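Side-chain contacts in DNA annealing helicase and endonuclease ZRANB3 (Homo sapiens, PDB 5MKW), which anneals DNA as an ATP-dependent helicase and cuts it as an endonuclease, here through its HNH domain, to maintain genome stability at stalled replication forks: residues Glu14-Gly18 / Val19-Cys23; Lys53-Leu56 / Glu57-Asn60; Gln93-Thr97 / Val98-Glu102; Lys101-Thr104 / Ala105-Lys109. One frame throughout, in Å; residues are numbered along the deposited sequence.

Contact 1. Residues Glu14-Gly18 / Val19-Cys23; sequences ETEHG and VCQLC. With ZN (zinc ion), chain C.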
loop_
_atom_site.group_PDB
_atom_site.type_symbol
_atom_site.label_atom_id
_atom_site.label_comp_id
_atom_site.label_asym_id
_atom_site.label_seq_id
_atom_site.Cartn_x
_atom_site.Cartn_y
_atom_site.Cartn_z
ATOM N N GLU A 14 -13.865 2.389 6.313
ATOM C CA GLU A 14 -15.238 2.153 6.827
ATOM C C GLU A 14 -15.826 0.919 6.147
ATOM O O GLU A 14 -16.688 0.268 6.707
ATOM C CB GLU A 14 -16.128 3.355 6.508
ATOM C CG GLU A 14 -15.943 4.575 7.394
ATOM C CD GLU A 14 -16.804 5.747 6.917
ATOM O OE1 GLU A 14 -16.379 6.913 7.098
ATOM O OE2 GLU A 14 -17.732 5.498 6.107
ATOM N N THR A 15 -15.470 0.709 4.873
ATOM C CA THR A 15 -15.946 -0.414 4.118
ATOM C C THR A 15 -14.950 -1.577 4.035
ATOM O O THR A 15 -15.365 -2.719 4.075
ATOM C CB THR A 15 -16.386 0.023 2.699
ATOM O OG1 THR A 15 -17.559 0.827 2.786
ATOM C CG2 THR A 15 -16.733 -1.159 1.854
ATOM N N GLU A 16 -13.640 -1.330 3.970
ATOM C CA GLU A 16 -12.715 -2.403 3.604
ATOM C C GLU A 16 -11.857 -2.882 4.765
ATOM O O GLU A 16 -11.314 -4.002 4.711
ATOM C CB GLU A 16 -11.860 -1.931 2.405
ATOM C CG GLU A 16 -12.704 -1.807 1.169
ATOM C CD GLU A 16 -11.969 -1.382 -0.078
ATOM O OE1 GLU A 16 -10.766 -1.062 -0.055
ATOM O OE2 GLU A 16 -12.651 -1.324 -1.119
ATOM N N HIS A 17 -11.816 -2.088 5.843
ATOM C CA HIS A 17 -11.126 -2.432 7.068
ATOM C C HIS A 17 -9.669 -2.844 6.862
ATOM O O HIS A 17 -9.171 -3.713 7.570
ATOM C CB HIS A 17 -11.850 -3.540 7.808
ATOM C CG HIS A 17 -13.296 -3.261 7.995
ATOM N ND1 HIS A 17 -13.756 -2.322 8.895
ATOM C CD2 HIS A 17 -14.366 -3.644 7.268
ATOM C CE1 HIS A 17 -15.067 -2.208 8.776
ATOM N NE2 HIS A 17 -15.458 -2.987 7.783
ATOM N N GLY A 18 -8.984 -2.208 5.915
ATOM C CA GLY A 18 -7.576 -2.460 5.731
ATOM C C GLY A 18 -7.288 -3.812 5.116
ATOM O O GLY A 18 -6.175 -4.324 5.268
ATOM N N VAL A 19 -8.250 -4.345 4.351
ATOM C CA VAL A 19 -8.084 -5.625 3.618
ATOM C C VAL A 19 -7.786 -5.389 2.154
ATOM O O VAL A 19 -8.467 -4.566 1.498
ATOM C CB VAL A 19 -9.367 -6.472 3.682
ATOM C CG1 VAL A 19 -9.166 -7.785 2.921
ATOM C CG2 VAL A 19 -9.712 -6.747 5.135
ATOM N N CYS A 20 -6.662 -5.901 1.688
ATOM C CA CYS A 20 -6.219 -5.609 0.311
ATOM C C CYS A 20 -7.213 -6.200 -0.676
ATOM O O CYS A 20 -7.594 -7.390 -0.553
ATOM C CB CYS A 20 -4.855 -6.225 0.024
ATOM S SG CYS A 20 -4.237 -5.902 -1.652
ATOM N N GLN A 21 -7.632 -5.386 -1.640
ATOM C CA GLN A 21 -8.678 -5.816 -2.567
ATOM C C GLN A 21 -8.133 -6.643 -3.716
ATOM O O GLN A 21 -8.905 -7.265 -4.421
ATOM C CB GLN A 21 -9.445 -4.619 -3.086
ATOM C CG GLN A 21 -10.167 -3.875 -1.994
ATOM C CD GLN A 21 -11.161 -4.779 -1.230
ATOM O OE1 GLN A 21 -12.177 -5.182 -1.771
ATOM N NE2 GLN A 21 -10.858 -5.082 0.023
ATOM N N LEU A 22 -6.805 -6.722 -3.838
ATOM C CA LEU A 22 -6.170 -7.578 -4.851
ATOM C C LEU A 22 -5.788 -8.947 -4.319
ATOM O O LEU A 22 -6.044 -9.937 -4.990
ATOM C CB LEU A 22 -4.957 -6.905 -5.483
ATOM C CG LEU A 22 -5.272 -5.569 -6.151
ATOM C CD1 LEU A 22 -4.092 -4.992 -6.901
ATOM C CD2 LEU A 22 -6.502 -5.680 -7.056
ATOM N N CYS A 23 -5.139 -9.004 -3.152
ATOM C CA CYS A 23 -4.612 -10.253 -2.643
ATOM C C CYS A 23 -5.269 -10.724 -1.347
ATOM O O CYS A 23 -5.011 -11.834 -0.916
ATOM C CB CYS A 23 -3.090 -10.144 -2.443
ATOM S SG CYS A 23 -2.617 -9.203 -0.984
HETATM ZN ZN ZN C . -2.173 -7.036 -1.638
#

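Contact 2. Residues Lys53-Leu56 / Glu57-Asn60; sequences KLPL and EQLN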
loop_
_atom_site.group_PDB
_atom_site.type_symbol
_atom_site.label_atom_id
_atom_site.label_comp_id
_atom_site.label_asym_id
_atom_site.label_seq_id
_atom_site.Cartn_x
_atom_site.Cartn_y
_atom_site.Cartn_z
ATOM N N LYS A 53 8.363 -9.134 1.302
ATOM C CA LYS A 53 8.644 -8.622 -0.020
ATOM C C LYS A 53 8.813 -7.109 -0.100
ATOM O O LYS A 53 9.124 -6.594 -1.143
ATOM C CB LYS A 53 7.550 -9.053 -0.977
ATOM C CG LYS A 53 7.595 -10.534 -1.280
ATOM C CD LYS A 53 6.512 -10.883 -2.298
ATOM C CE LYS A 53 6.715 -12.276 -2.884
ATOM N NZ LYS A 53 6.115 -12.357 -4.244
ATOM N N LEU A 54 8.662 -6.405 1.006
ATOM C CA LEU A 54 8.843 -4.955 1.015
ATOM C C LEU A 54 10.329 -4.608 0.985
ATOM O O LEU A 54 11.140 -5.417 1.394
ATOM C CB LEU A 54 8.217 -4.371 2.263
ATOM C CG LEU A 54 6.677 -4.429 2.281
ATOM C CD1 LEU A 54 6.150 -4.247 3.675
ATOM C CD2 LEU A 54 6.099 -3.394 1.306
ATOM N N PRO A 55 10.680 -3.376 0.571
ATOM C CA PRO A 55 12.079 -2.931 0.673
ATOM C C PRO A 55 12.641 -2.959 2.085
ATOM O O PRO A 55 11.930 -2.663 3.057
ATOM C CB PRO A 55 12.038 -1.466 0.151
ATOM C CG PRO A 55 10.751 -1.313 -0.571
ATOM C CD PRO A 55 9.796 -2.304 0.092
ATOM N N LEU A 56 13.908 -3.356 2.189
ATOM C CA LEU A 56 14.643 -3.389 3.429
ATOM C C LEU A 56 14.529 -2.078 4.187
ATOM O O LEU A 56 14.403 -2.070 5.388
ATOM C CB LEU A 56 16.102 -3.709 3.161
ATOM C CG LEU A 56 17.020 -3.657 4.369
ATOM C CD1 LEU A 56 16.590 -4.649 5.449
ATOM C CD2 LEU A 56 18.446 -3.970 3.950
ATOM N N GLU A 57 14.570 -0.970 3.467
ATOM C CA GLU A 57 14.465 0.344 4.076
ATOM C C GLU A 57 13.122 0.470 4.835
ATOM O O GLU A 57 13.044 0.944 5.968
ATOM C CB GLU A 57 14.550 1.396 2.944
ATOM C CG GLU A 57 14.322 2.846 3.367
ATOM C CD GLU A 57 15.469 3.384 4.237
ATOM O OE1 GLU A 57 16.628 2.920 4.074
ATOM O OE2 GLU A 57 15.227 4.288 5.076
ATOM N N GLN A 58 12.069 -0.021 4.223
ATOM C CA GLN A 58 10.746 0.121 4.822
ATOM C C GLN A 58 10.618 -0.824 5.990
ATOM O O GLN A 58 10.114 -0.458 7.056
ATOM C CB GLN A 58 9.655 -0.106 3.779
ATOM C CG GLN A 58 8.281 0.104 4.365
ATOM C CD GLN A 58 7.205 0.237 3.300
ATOM O OE1 GLN A 58 7.500 0.619 2.181
ATOM N NE2 GLN A 58 5.976 -0.128 3.628
ATOM N N LEU A 59 11.090 -2.053 5.797
ATOM C CA LEU A 59 11.096 -3.043 6.865
ATOM C C LEU A 59 11.891 -2.559 8.087
ATOM O O LEU A 59 11.454 -2.738 9.237
ATOM C CB LEU A 59 11.650 -4.394 6.366
ATOM C CG LEU A 59 10.775 -5.061 5.311
ATOM C CD1 LEU A 59 11.478 -6.283 4.727
ATOM C CD2 LEU A 59 9.404 -5.434 5.888
ATOM N N ASN A 60 13.025 -1.888 7.867
ATOM C CA ASN A 60 13.764 -1.336 9.003
ATOM C C ASN A 60 12.888 -0.271 9.738
ATOM O O ASN A 60 12.881 -0.180 10.965
ATOM C CB ASN A 60 15.069 -0.688 8.555
ATOM C CG ASN A 60 16.124 -1.685 8.162
ATOM O OD1 ASN A 60 16.064 -2.856 8.551
ATOM N ND2 ASN A 60 17.125 -1.211 7.430
#

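Contact 3. Residues Gln93-Thr97 / Val98-Glu102; sequences QTLCT and VCHKE. With ZN (zinc ion), chain C.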
loop_
_atom_site.group_PDB
_atom_site.type_symbol
_atom_site.label_atom_id
_atom_site.label_comp_id
_atom_site.label_asym_id
_atom_site.label_seq_id
_atom_site.Cartn_x
_atom_site.Cartn_y
_atom_site.Cartn_z
ATOM N N GLN A 93 -9.708 1.992 -3.591
ATOM C CA GLN A 93 -9.610 0.687 -2.995
ATOM C C GLN A 93 -8.390 0.657 -2.083
ATOM O O GLN A 93 -7.443 1.417 -2.269
ATOM C CB GLN A 93 -9.531 -0.402 -4.058
ATOM C CG GLN A 93 -8.177 -0.481 -4.769
ATOM C CD GLN A 93 -8.094 -1.484 -5.877
ATOM O OE1 GLN A 93 -7.321 -1.316 -6.865
ATOM N NE2 GLN A 93 -8.989 -2.410 -5.841
ATOM N N THR A 94 -8.447 -0.267 -1.133
ATOM C CA THR A 94 -7.363 -0.607 -0.260
ATOM C C THR A 94 -6.455 -1.588 -0.957
ATOM O O THR A 94 -6.901 -2.613 -1.512
ATOM C CB THR A 94 -7.936 -1.269 1.028
ATOM O OG1 THR A 94 -8.861 -0.369 1.665
ATOM C CG2 THR A 94 -6.824 -1.592 1.978
ATOM N N LEU A 95 -5.171 -1.266 -0.923
ATOM C CA LEU A 95 -4.110 -2.181 -1.344
ATOM C C LEU A 95 -3.138 -2.354 -0.187
ATOM O O LEU A 95 -2.759 -1.366 0.472
ATOM C CB LEU A 95 -3.325 -1.608 -2.545
ATOM C CG LEU A 95 -4.023 -1.351 -3.881
ATOM C CD1 LEU A 95 -3.018 -0.872 -4.922
ATOM C CD2 LEU A 95 -4.735 -2.588 -4.391
ATOM N N CYS A 96 -2.652 -3.574 0.031
ATOM C CA CYS A 96 -1.512 -3.743 0.886
ATOM C C CYS A 96 -0.301 -3.044 0.218
ATOM O O CYS A 96 -0.300 -2.713 -0.993
ATOM C CB CYS A 96 -1.214 -5.244 1.122
ATOM S SG CYS A 96 -0.494 -6.096 -0.279
ATOM N N THR A 97 0.741 -2.809 1.003
ATOM C CA THR A 97 1.874 -2.052 0.483
ATOM C C THR A 97 2.702 -2.806 -0.553
ATOM O O THR A 97 3.315 -2.193 -1.382
ATOM C CB THR A 97 2.734 -1.492 1.617
ATOM O OG1 THR A 97 2.867 -2.478 2.657
ATOM C CG2 THR A 97 2.040 -0.220 2.168
ATOM N N VAL A 98 2.657 -4.129 -0.548
ATOM C CA VAL A 98 3.341 -4.923 -1.544
ATOM C C VAL A 98 2.607 -4.796 -2.897
ATOM O O VAL A 98 3.202 -4.501 -3.918
ATOM C CB VAL A 98 3.465 -6.396 -1.104
ATOM C CG1 VAL A 98 3.872 -7.295 -2.269
ATOM C CG2 VAL A 98 4.473 -6.533 0.042
ATOM N N CYS A 99 1.301 -4.929 -2.881
ATOM C CA CYS A 99 0.539 -4.659 -4.113
ATOM C C CYS A 99 0.657 -3.201 -4.594
ATOM O O CYS A 99 0.662 -2.914 -5.788
ATOM C CB CYS A 99 -0.929 -5.004 -3.907
ATOM S SG CYS A 99 -1.238 -6.796 -3.724
ATOM N N HIS A 100 0.654 -2.275 -3.662
ATOM C CA HIS A 100 0.753 -0.885 -4.015
ATOM C C HIS A 100 2.105 -0.601 -4.707
ATOM O O HIS A 100 2.165 0.146 -5.671
ATOM C CB HIS A 100 0.612 -0.018 -2.804
ATOM C CG HIS A 100 0.668 1.428 -3.112
ATOM N ND1 HIS A 100 1.617 2.267 -2.568
ATOM C CD2 HIS A 100 -0.172 2.213 -3.823
ATOM C CE1 HIS A 100 1.335 3.508 -2.905
ATOM N NE2 HIS A 100 0.338 3.483 -3.770
ATOM N N LYS A 101 3.183 -1.158 -4.163
ATOM C CA LYS A 101 4.502 -1.007 -4.778
ATOM C C LYS A 101 4.675 -1.674 -6.161
ATOM O O LYS A 101 5.329 -1.090 -7.042
ATOM C CB LYS A 101 5.567 -1.500 -3.819
ATOM C CG LYS A 101 5.797 -0.508 -2.707
ATOM C CD LYS A 101 6.846 -1.004 -1.766
ATOM C CE LYS A 101 6.722 -0.282 -0.450
ATOM N NZ LYS A 101 7.117 1.131 -0.586
ATOM N N GLU A 102 4.085 -2.858 -6.359
ATOM C CA GLU A 102 4.013 -3.456 -7.703
ATOM C C GLU A 102 3.291 -2.526 -8.667
ATOM O O GLU A 102 3.714 -2.334 -9.805
ATOM C CB GLU A 102 3.297 -4.791 -7.708
ATOM C CG GLU A 102 4.007 -5.913 -6.980
ATOM C CD GLU A 102 3.091 -7.132 -6.729
ATOM O OE1 GLU A 102 2.003 -7.212 -7.330
ATOM O OE2 GLU A 102 3.493 -8.043 -5.996
HETATM ZN ZN ZN C . -2.173 -7.036 -1.638
#

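Contact 4. Residues Lys101-Thr104 / Ala105-Lys109; sequences KERT and ARQAK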
loop_
_atom_site.group_PDB
_atom_site.type_symbol
_atom_site.label_atom_id
_atom_site.label_comp_id
_atom_site.label_asym_id
_atom_site.label_seq_id
_atom_site.Cartn_x
_atom_site.Cartn_y
_atom_site.Cartn_z
ATOM N N LYS A 101 3.183 -1.158 -4.163
ATOM C CA LYS A 101 4.502 -1.007 -4.778
ATOM C C LYS A 101 4.675 -1.674 -6.161
ATOM O O LYS A 101 5.329 -1.090 -7.042
ATOM C CB LYS A 101 5.567 -1.500 -3.819
ATOM C CG LYS A 101 5.797 -0.508 -2.707
ATOM C CD LYS A 101 6.846 -1.004 -1.766
ATOM C CE LYS A 101 6.722 -0.282 -0.450
ATOM N NZ LYS A 101 7.117 1.131 -0.586
ATOM N N GLU A 102 4.085 -2.858 -6.359
ATOM C CA GLU A 102 4.013 -3.456 -7.703
ATOM C C GLU A 102 3.291 -2.526 -8.667
ATOM O O GLU A 102 3.714 -2.334 -9.805
ATOM C CB GLU A 102 3.297 -4.791 -7.708
ATOM C CG GLU A 102 4.007 -5.913 -6.980
ATOM C CD GLU A 102 3.091 -7.132 -6.729
ATOM O OE1 GLU A 102 2.003 -7.212 -7.330
ATOM O OE2 GLU A 102 3.493 -8.043 -5.996
ATOM N N ARG A 103 2.166 -1.984 -8.230
ATOM C CA ARG A 103 1.415 -1.060 -9.065
ATOM C C ARG A 103 2.197 0.216 -9.411
ATOM O O ARG A 103 2.288 0.612 -10.581
ATOM C CB ARG A 103 0.102 -0.656 -8.411
ATOM C CG ARG A 103 -0.592 0.400 -9.266
ATOM C CD ARG A 103 -2.048 0.187 -9.323
ATOM N NE ARG A 103 -2.400 -1.161 -9.752
ATOM C CZ ARG A 103 -3.651 -1.601 -9.729
ATOM N NH1 ARG A 103 -4.604 -0.758 -9.389
ATOM N NH2 ARG A 103 -3.948 -2.833 -10.122
ATOM N N THR A 104 2.798 0.823 -8.402
ATOM C CA THR A 104 3.635 2.001 -8.594
ATOM C C THR A 104 4.809 1.754 -9.560
ATOM O O THR A 104 5.132 2.588 -10.428
ATOM C CB THR A 104 4.095 2.471 -7.190
ATOM O OG1 THR A 104 2.927 2.955 -6.493
ATOM C CG2 THR A 104 5.041 3.576 -7.279
ATOM N N ALA A 105 5.473 0.630 -9.393
ATOM C CA ALA A 105 6.593 0.229 -10.243
ATOM C C ALA A 105 6.149 -0.028 -11.673
ATOM O O ALA A 105 6.800 0.427 -12.621
ATOM C CB ALA A 105 7.289 -0.992 -9.670
ATOM N N ARG A 106 5.001 -0.660 -11.838
ATOM C CA ARG A 106 4.419 -0.857 -13.169
ATOM C C ARG A 106 4.059 0.475 -13.848
ATOM O O ARG A 106 4.373 0.698 -15.026
ATOM C CB ARG A 106 3.173 -1.727 -13.105
ATOM C CG ARG A 106 2.700 -2.124 -14.488
ATOM C CD ARG A 106 1.595 -3.149 -14.464
ATOM N NE ARG A 106 0.634 -2.916 -13.395
ATOM C CZ ARG A 106 -0.264 -1.936 -13.386
ATOM N NH1 ARG A 106 -0.256 -0.990 -14.318
ATOM N NH2 ARG A 106 -1.144 -1.863 -12.402
ATOM N N GLN A 107 3.470 1.388 -13.091
ATOM C CA GLN A 107 3.076 2.660 -13.650
ATOM C C GLN A 107 4.257 3.523 -14.067
ATOM O O GLN A 107 4.134 4.303 -15.007
ATOM C CB GLN A 107 2.186 3.407 -12.684
ATOM C CG GLN A 107 0.889 2.675 -12.469
ATOM C CD GLN A 107 0.004 3.287 -11.407
ATOM O OE1 GLN A 107 0.426 4.078 -10.567
ATOM N NE2 GLN A 107 -1.240 2.961 -11.478
ATOM N N ALA A 108 5.385 3.407 -13.342
ATOM C CA ALA A 108 6.649 4.067 -13.741
ATOM C C ALA A 108 7.233 3.527 -15.050
ATOM O O ALA A 108 7.671 4.297 -15.883
ATOM C CB ALA A 108 7.679 3.960 -12.626
ATOM N N LYS A 109 7.116 2.230 -15.280
ATOM C CA LYS A 109 7.462 1.665 -16.578
ATOM C C LYS A 109 6.514 2.160 -17.653
ATOM O O LYS A 109 6.952 2.512 -18.738
ATOM C CB LYS A 109 7.463 0.137 -16.548
ATOM C CG LYS A 109 8.452 -0.442 -15.554
ATOM C CD LYS A 109 9.735 0.387 -15.472
ATOM C CE LYS A 109 10.840 -0.346 -14.739
ATOM N NZ LYS A 109 11.190 -1.623 -15.415
#

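Contact 1. Residues Glu14-Gly18 / Val19-Cys23
Glu16 runs out extended with CG anti to its carbonyl carbon, while Gln21 starts the same way but folds back at chi2 (-58°), and this bend lays its amide against the Glu16 carboxylate. The two flat groups stack with their planes 18° apart, the carbon CD of Glu16 lying 3.7 Å from CD of Gln21. Glu16 OE1 also comes within 3.5 Å of CG of Gln21, but its polar partner is the hydroxyl of Thr94 on strand 92-96. The Gln21 amide is held in turn from its own segment: NE2 reaches O of Val19 at 2.9 Å, with the acceptor close to the plane of the Gln21 amide and NE2 standing above the plane of the Val19 carbonyl. Between the stacked residues the chain leaves helix 5-16 through a type I' turn, His17 and Gly18 both having positive phi, and N of Val19 closes it on O of Glu16 at 3.1 Å. The turn delivers the chain to a zinc knuckle, the first CxxC half of a four-cysteine site. Cys20 SG binds the zinc ion at 2.4 Å and Cys23 SG does so at 2.3 Å, with Cys96 and Cys99 completing the site. Two amides converge on the first thiolate: Leu22 N lies 3.5 Å and Cys23 N 3.6 Å from SG of Cys20, bonds that would disperse its negative charge and hold the loop round the metal.

Contact 2. Residues Lys53-Leu56 / Glu57-Asn60
Leu54 and Leu59 make the apolar part of this helix start, CB of Leu54 lying 4.0 Å from CD2 of Leu59 as the two side chains cross obliquely. The second methyl of Leu59, CD1, rests 3.5 Å from O of Leu54. Leu54 also meets the amide end of Gln58, its CD2 being 4.0 Å from NE2. Further round the helix, CD1 of Leu56 packs against OD1 of Asn60 at 3.6 Å; the Asn60 group turns back toward the preceding turn because its CG is anti to its own carbonyl carbon (chi1 -73°).

The hydrogen bonds belong to the backbone. Pro55 holds the N-cap position, and its carbonyl O takes a straight bond from N of Leu59 at 2.9 Å together with a weak one from N of Gln58. The next bond of the helix runs from N of Asn60 to O of Leu56, 2.8 Å long.

The start of helix 56-64 and the residues leading into it touch two other helices: Leu56 and Leu59 meet Tyr47 of helix 39-47, whereas Leu54 packs on Thr97, Val98 and Lys101 of helix 97-118, where Gln58 OE1 receives a weak hydrogen bond from NZ of Lys101.

Contact 3. Residues Gln93-Thr97 / Val98-Glu102
The imidazole of His100 meets Leu95 at its edge: the methyl CD1 of Leu95 lies near the ring plane, and 3.9 Å from CA of His100. The side chain of His100 also touches Gln73 and Asp75 of strand 72-76. This is the turn from second strand to helix in the ββα-metal finger of HNH nucleases, with the directions of strand 93-96 and helix 98-102 at 97° to each other.

Cys96 sits at the N-cap of the helix and does two jobs with its sulfur. With SG placed between the backbone N and the carbonyl carbon (chi1 73°), it binds the zinc ion at 2.4 Å and accepts an almost straight capping bond from N of Cys99 at 3.4 Å. Cys99 turns its own SG to the same zinc ion, and Cys20 and Cys23 fill the other two positions. The amide of Cys99 and the helix start behind it would both tend to stabilise the negative sulfur of Cys96.

The carbonyl of Cys96 is used as well, receiving N of His100 in the carbonyl plane at 2.9 Å. OG1 of Thr97 hydrogen-bonds O of His70, just before strand 72-76. Its carbonyl faces the helix: O of Thr97 takes N of Lys101 from above the carbonyl plane at 3.0 Å, and CG of Lys101 lies 3.3 Å from the same oxygen.

Contact 4. Residues Lys101-Thr104 / Ala105-Lys109
Arg103 and Arg106, side by side and pointing the same way, bring NE of Arg103 to 3.0 Å from NH2 of Arg106. Both atoms are donors, so this is a close approach of like charges and not a bond. Arg103 comes to the edge of the Arg106 guanidinium, near its plane, with the two groups turned 66° against each other. One turn on from Arg103, Gln107 passes its amide across the aliphatic part of that residue: NE2 of Gln107 lies 3.4 Å from CG of Arg103. The root of Gln107 is tight against the backbone, its CG only 3.1 Å from O of Arg103. These are i to i+3 and i to i+4 contacts on the helix that follows the two strands of the HNH ββα unit.

What places these groups begins with Arg103 itself, whose chain turns at chi2 (140°, away from a staggered value) and again at chi3. Beneath them the helix keeps regular bonds, among them N of Gln107 to O of Arg103 at 2.9 Å and N of Arg106 to O of Glu102 at 2.9 Å. Farther out, Leu22 packs on Arg103 and Pro79 on Gln107, while OG1 of Thr104 hydrogen-bonds O of His100 one turn back.

Arg106 has a counter-charge on the following turn, since its NH1 forms a salt bridge with OE2 of Glu110. That carboxylate probably offsets part of the repulsion between the neighbouring guanidinium groups.

Contacts 1 to 4 follow one another along the chain, the last two sharing Lys101 and Glu102 on helix 97-118. Contact 3 lies near the middle of the domain, its centre about 10 Å from those of contacts 1 and 4 and about 14 Å from that of contact 2. Contacts 1 and 3 each supply one CxxC pair to a single zinc ion, which joins the loop after helix 5-16 to the strand-helix junction of the HNH region. Contact 2, its centre about 22 Å from that of contact 1, packs the start of helix 56-64 and the residues before it on helix 97-118, touching Thr97, Val98 and Lys101. Contact 4 continues that helix outward, within the part of the protein assigned to endonuclease activity.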